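Local coordinates for uncharacterized protein MJ0690 (Methanocaldococcus jannaschii, PDB 3K32) that is of unknown function but belongs to the HUP clan of nucleotide-binding-type alpha/beta folds and has been predicted to be a subunit of a tRNA methyltransferase, at residues R67-I78 with I173-E182. Numbering follows the deposited sequence.
Sequences RKIVEKAADMII and IRHILKERGE
Helix 68-80, which follows strand 59-64, outermost in this chain's parallel sheet, packs on helix 169-180, their segment axes 8.9 Å apart and crossing at -68°, through an apolar core flanked by a chain of salt bridges. Ile173 is a knob in a hole formed by Val70, Ala73, Ala74 and Ile77, its CD1 lying 3.7 Å from Ala73 CB. One turn on, Ile176 sends CD1 across Val70 CG2 at roughly a right angle, while its CG2 rests by the Ala74 methyl. Leu177 completes the core: CD1 meets Ile77 CG2, and CD2 slides alongside Ile78 CD1.

Arg180 is a second knob, among Glu71, Ala74, Asp75 and Ile78. Its extended chain carries the guanidinium across the partner helix, one face resting over Ala74 CB, toward the rim of the group. NH1 and NH2 grip a single oxygen of Asp75, OD1, end-on at 2.7 and 2.6 Å, close to the guanidinium plane. NH2 also reaches Glu71 OE1 at 3.0 Å, nearly along the C-O axis but tilted from that plane. A water accepts from Arg180 NE. Glu71 bends at chi2 (-66°), and its other oxygen, OE2, takes an almost straight, in-plane bond from Arg67 NE at 2.6 Å through the anti lone pair. Arg67 NH2 extends the network by a weak bond to Glu179 OE1.

Beyond the core, Tyr187 touches both Ile77 and Leu177, and helix 84-98 packs against Ala73 and Ile77. A Schellman motif at Gly181 ends helix 169-180. The whole is a steeply crossed helix pair in which two side chains of one helix fit as knobs into holes of the other, bordered by an interhelical salt-bridge network.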
loop_
_atom_site.group_PDB
_atom_site.type_symbol
_atom_site.label_atom_id
_atom_site.label_comp_id
_atom_site.label_asym_id
_atom_site.label_seq_id
_atom_site.Cartn_x
_atom_site.Cartn_y
_atom_site.Cartn_z
ATOM N N ARG B 67 -8.561 -27.817 11.083
ATOM C CA ARG B 67 -9.961 -27.412 10.991
ATOM C C ARG B 67 -10.470 -26.670 12.237
ATOM O O ARG B 67 -11.515 -26.032 12.206
ATOM C CB ARG B 67 -10.826 -28.641 10.734
ATOM C CG ARG B 67 -12.317 -28.393 10.841
ATOM C CD ARG B 67 -13.119 -29.684 10.914
ATOM N NE ARG B 67 -14.542 -29.376 10.964
ATOM C CZ ARG B 67 -15.431 -29.720 10.036
ATOM N NH1 ARG B 67 -15.059 -30.421 8.974
ATOM N NH2 ARG B 67 -16.702 -29.363 10.181
ATOM N N LYS B 68 -9.720 -26.748 13.326
ATOM C CA LYS B 68 -10.123 -26.118 14.576
ATOM C C LYS B 68 -10.057 -24.599 14.466
ATOM O O LYS B 68 -10.736 -23.879 15.215
ATOM C CB LYS B 68 -9.217 -26.589 15.714
ATOM C CG LYS B 68 -7.753 -26.203 15.518
ATOM C CD LYS B 68 -7.183 -25.483 16.733
ATOM C CE LYS B 68 -5.880 -26.121 17.199
ATOM N NZ LYS B 68 -6.066 -27.551 17.601
ATOM N N ILE B 69 -9.224 -24.114 13.546
ATOM C CA ILE B 69 -9.107 -22.682 13.340
ATOM C C ILE B 69 -10.448 -22.131 12.891
ATOM O O ILE B 69 -10.908 -21.116 13.417
ATOM C CB ILE B 69 -8.017 -22.331 12.310
ATOM C CG1 ILE B 69 -6.638 -22.726 12.840
ATOM C CG2 ILE B 69 -8.040 -20.841 12.021
ATOM C CD1 ILE B 69 -5.647 -22.945 11.775
ATOM N N VAL B 70 -11.090 -22.813 11.941
ATOM C CA VAL B 70 -12.406 -22.373 11.467
ATOM C C VAL B 70 -13.529 -22.739 12.425
ATOM O O VAL B 70 -14.518 -22.012 12.528
ATOM C CB VAL B 70 -12.738 -22.871 10.032
ATOM C CG1 VAL B 70 -12.041 -21.992 9.006
ATOM C CG2 VAL B 70 -12.383 -24.372 9.845
ATOM N N GLU B 71 -13.371 -23.847 13.143
ATOM C CA GLU B 71 -14.352 -24.218 14.160
ATOM C C GLU B 71 -14.527 -23.055 15.128
ATOM O O GLU B 71 -15.648 -22.698 15.506
ATOM C CB GLU B 71 -13.935 -25.495 14.894
ATOM C CG GLU B 71 -14.054 -26.756 14.047
ATOM C CD GLU B 71 -15.498 -27.094 13.679
ATOM O OE1 GLU B 71 -16.426 -26.522 14.298
ATOM O OE2 GLU B 71 -15.710 -27.941 12.779
ATOM N N LYS B 72 -13.411 -22.441 15.497
ATOM C CA LYS B 72 -13.434 -21.317 16.422
ATOM C C LYS B 72 -13.983 -20.043 15.753
ATOM O O LYS B 72 -14.699 -19.252 16.387
ATOM C CB LYS B 72 -12.045 -21.083 17.016
ATOM C CG LYS B 72 -11.975 -19.853 17.865
ATOM C CD LYS B 72 -10.730 -19.830 18.713
ATOM C CE LYS B 72 -10.844 -18.752 19.787
ATOM N NZ LYS B 72 -12.092 -18.888 20.602
ATOM N N ALA B 73 -13.662 -19.849 14.473
ATOM C CA ALA B 73 -14.219 -18.720 13.736
ATOM C C ALA B 73 -15.723 -18.852 13.723
ATOM O O ALA B 73 -16.443 -17.858 13.811
ATOM C CB ALA B 73 -13.685 -18.667 12.321
ATOM N N ALA B 74 -16.193 -20.090 13.594
ATOM C CA ALA B 74 -17.622 -20.369 13.645
ATOM C C ALA B 74 -18.186 -19.957 15.016
ATOM O O ALA B 74 -19.180 -19.235 15.095
ATOM C CB ALA B 74 -17.895 -21.832 13.357
ATOM N N ASP B 75 -17.523 -20.374 16.090
ATOM C CA ASP B 75 -17.984 -20.013 17.428
ATOM C C ASP B 75 -18.074 -18.503 17.522
ATOM O O ASP B 75 -19.079 -17.965 17.965
ATOM C CB ASP B 75 -17.068 -20.570 18.525
ATOM C CG ASP B 75 -16.921 -22.088 18.463
ATOM O OD1 ASP B 75 -17.831 -22.767 17.942
ATOM O OD2 ASP B 75 -15.898 -22.614 18.954
HETATM N N MSE B 76 -17.028 -17.819 17.072
HETATM C CA MSE B 76 -16.978 -16.360 17.146
HETATM C C MSE B 76 -18.057 -15.650 16.319
HETATM O O MSE B 76 -18.633 -14.650 16.757
HETATM C CB MSE B 76 -15.599 -15.879 16.740
HETATM C CG MSE B 76 -14.506 -16.434 17.615
HETATM SE SE MSE B 76 -12.735 -15.892 16.981
HETATM C CE MSE B 76 -13.000 -13.991 17.148
ATOM N N ILE B 77 -18.317 -16.154 15.118
ATOM C CA ILE B 77 -19.426 -15.651 14.320
ATOM C C ILE B 77 -20.727 -15.792 15.105
ATOM O O ILE B 77 -21.493 -14.847 15.218
ATOM C CB ILE B 77 -19.564 -16.422 12.999
ATOM C CG1 ILE B 77 -18.382 -16.126 12.085
ATOM C CG2 ILE B 77 -20.829 -16.027 12.290
ATOM C CD1 ILE B 77 -18.289 -14.687 11.701
ATOM N N ILE B 78 -20.965 -16.973 15.666
ATOM C CA ILE B 78 -22.208 -17.214 16.392
ATOM C C ILE B 78 -22.494 -16.173 17.475
ATOM O O ILE B 78 -23.640 -16.002 17.877
ATOM C CB ILE B 78 -22.254 -18.604 17.067
ATOM C CG1 ILE B 78 -21.950 -19.729 16.077
ATOM C CG2 ILE B 78 -23.625 -18.823 17.692
ATOM C CD1 ILE B 78 -22.962 -19.850 14.971
ATOM N N ILE B 173 -16.026 -21.389 6.510
ATOM C CA ILE B 173 -16.667 -20.991 7.750
ATOM C C ILE B 173 -18.173 -21.157 7.595
ATOM O O ILE B 173 -18.843 -21.759 8.436
ATOM C CB ILE B 173 -16.332 -19.547 8.104
ATOM C CG1 ILE B 173 -14.811 -19.385 8.216
ATOM C CG2 ILE B 173 -17.049 -19.127 9.395
ATOM C CD1 ILE B 173 -14.365 -18.037 8.722
ATOM N N ARG B 174 -18.684 -20.624 6.491
ATOM C CA ARG B 174 -20.087 -20.714 6.152
ATOM C C ARG B 174 -20.545 -22.164 6.286
ATOM O O ARG B 174 -21.595 -22.449 6.870
ATOM C CB ARG B 174 -20.293 -20.216 4.720
ATOM C CG ARG B 174 -21.551 -19.394 4.501
ATOM C CD ARG B 174 -21.433 -18.547 3.237
ATOM N NE ARG B 174 -22.464 -18.879 2.251
ATOM C CZ ARG B 174 -22.793 -18.106 1.216
ATOM N NH1 ARG B 174 -22.178 -16.945 1.027
ATOM N NH2 ARG B 174 -23.745 -18.490 0.371
ATOM N N HIS B 175 -19.741 -23.078 5.761
ATOM C CA HIS B 175 -20.119 -24.478 5.742
ATOM C C HIS B 175 -20.306 -25.055 7.138
ATOM O O HIS B 175 -21.289 -25.749 7.410
ATOM C CB HIS B 175 -19.088 -25.296 4.987
ATOM C CG HIS B 175 -19.613 -26.609 4.506
ATOM N ND1 HIS B 175 -19.416 -27.787 5.197
ATOM C CD2 HIS B 175 -20.344 -26.928 3.416
ATOM C CE1 HIS B 175 -19.995 -28.778 4.545
ATOM N NE2 HIS B 175 -20.566 -28.285 3.459
ATOM N N ILE B 176 -19.353 -24.781 8.021
ATOM C CA ILE B 176 -19.449 -25.269 9.390
ATOM C C ILE B 176 -20.744 -24.755 10.005
ATOM O O ILE B 176 -21.438 -25.487 10.705
ATOM C CB ILE B 176 -18.227 -24.851 10.247
ATOM C CG1 ILE B 176 -16.944 -25.452 9.668
ATOM C CG2 ILE B 176 -18.398 -25.306 11.692
ATOM C CD1 ILE B 176 -15.700 -25.100 10.438
ATOM N N LEU B 177 -21.083 -23.505 9.711
ATOM C CA LEU B 177 -22.279 -22.890 10.284
ATOM C C LEU B 177 -23.534 -23.636 9.856
ATOM O O LEU B 177 -24.421 -23.898 10.668
ATOM C CB LEU B 177 -22.368 -21.414 9.907
ATOM C CG LEU B 177 -21.257 -20.559 10.513
ATOM C CD1 LEU B 177 -21.245 -19.146 9.930
ATOM C CD2 LEU B 177 -21.396 -20.521 12.019
ATOM N N LYS B 178 -23.594 -23.993 8.579
ATOM C CA LYS B 178 -24.679 -24.821 8.091
ATOM C C LYS B 178 -24.753 -26.128 8.884
ATOM O O LYS B 178 -25.745 -26.377 9.566
ATOM C CB LYS B 178 -24.538 -25.086 6.591
ATOM C CG LYS B 178 -25.021 -23.926 5.728
ATOM C CD LYS B 178 -25.165 -24.324 4.258
ATOM C CE LYS B 178 -23.984 -23.849 3.417
ATOM N NZ LYS B 178 -24.067 -22.395 3.093
ATOM N N GLU B 179 -23.702 -26.942 8.813
ATOM C CA GLU B 179 -23.680 -28.205 9.536
ATOM C C GLU B 179 -24.244 -28.006 10.924
ATOM O O GLU B 179 -24.919 -28.882 11.470
ATOM C CB GLU B 179 -22.254 -28.736 9.680
ATOM C CG GLU B 179 -21.666 -29.357 8.440
ATOM C CD GLU B 179 -20.206 -29.731 8.628
ATOM O OE1 GLU B 179 -19.713 -29.645 9.774
ATOM O OE2 GLU B 179 -19.553 -30.112 7.635
ATOM N N ARG B 180 -23.954 -26.842 11.491
ATOM C CA ARG B 180 -24.205 -26.609 12.902
ATOM C C ARG B 180 -25.674 -26.395 13.198
ATOM O O ARG B 180 -26.104 -26.475 14.351
ATOM C CB ARG B 180 -23.365 -25.437 13.409
ATOM C CG ARG B 180 -21.964 -25.850 13.852
ATOM C CD ARG B 180 -21.177 -24.657 14.332
ATOM N NE ARG B 180 -19.868 -25.021 14.855
ATOM C CZ ARG B 180 -19.150 -24.236 15.649
ATOM N NH1 ARG B 180 -19.637 -23.053 16.006
ATOM N NH2 ARG B 180 -17.956 -24.625 16.092
ATOM N N GLY B 181 -26.444 -26.146 12.148
ATOM C CA GLY B 181 -27.850 -25.859 12.314
ATOM C C GLY B 181 -28.063 -24.372 12.465
ATOM O O GLY B 181 -29.059 -23.922 13.031
ATOM N N GLU B 182 -27.106 -23.601 11.968
ATOM C CA GLU B 182 -27.245 -22.155 11.927
ATOM C C GLU B 182 -27.829 -21.730 10.597
ATOM O O GLU B 182 -28.082 -22.562 9.732
ATOM C CB GLU B 182 -25.889 -21.495 12.111
ATOM C CG GLU B 182 -25.410 -21.539 13.527
ATOM C CD GLU B 182 -26.297 -20.729 14.434
ATOM O OE1 GLU B 182 -27.064 -19.896 13.897
ATOM O OE2 GLU B 182 -26.229 -20.927 15.669
HETATM O O HOH W 1 -19.362 -27.882 13.361
#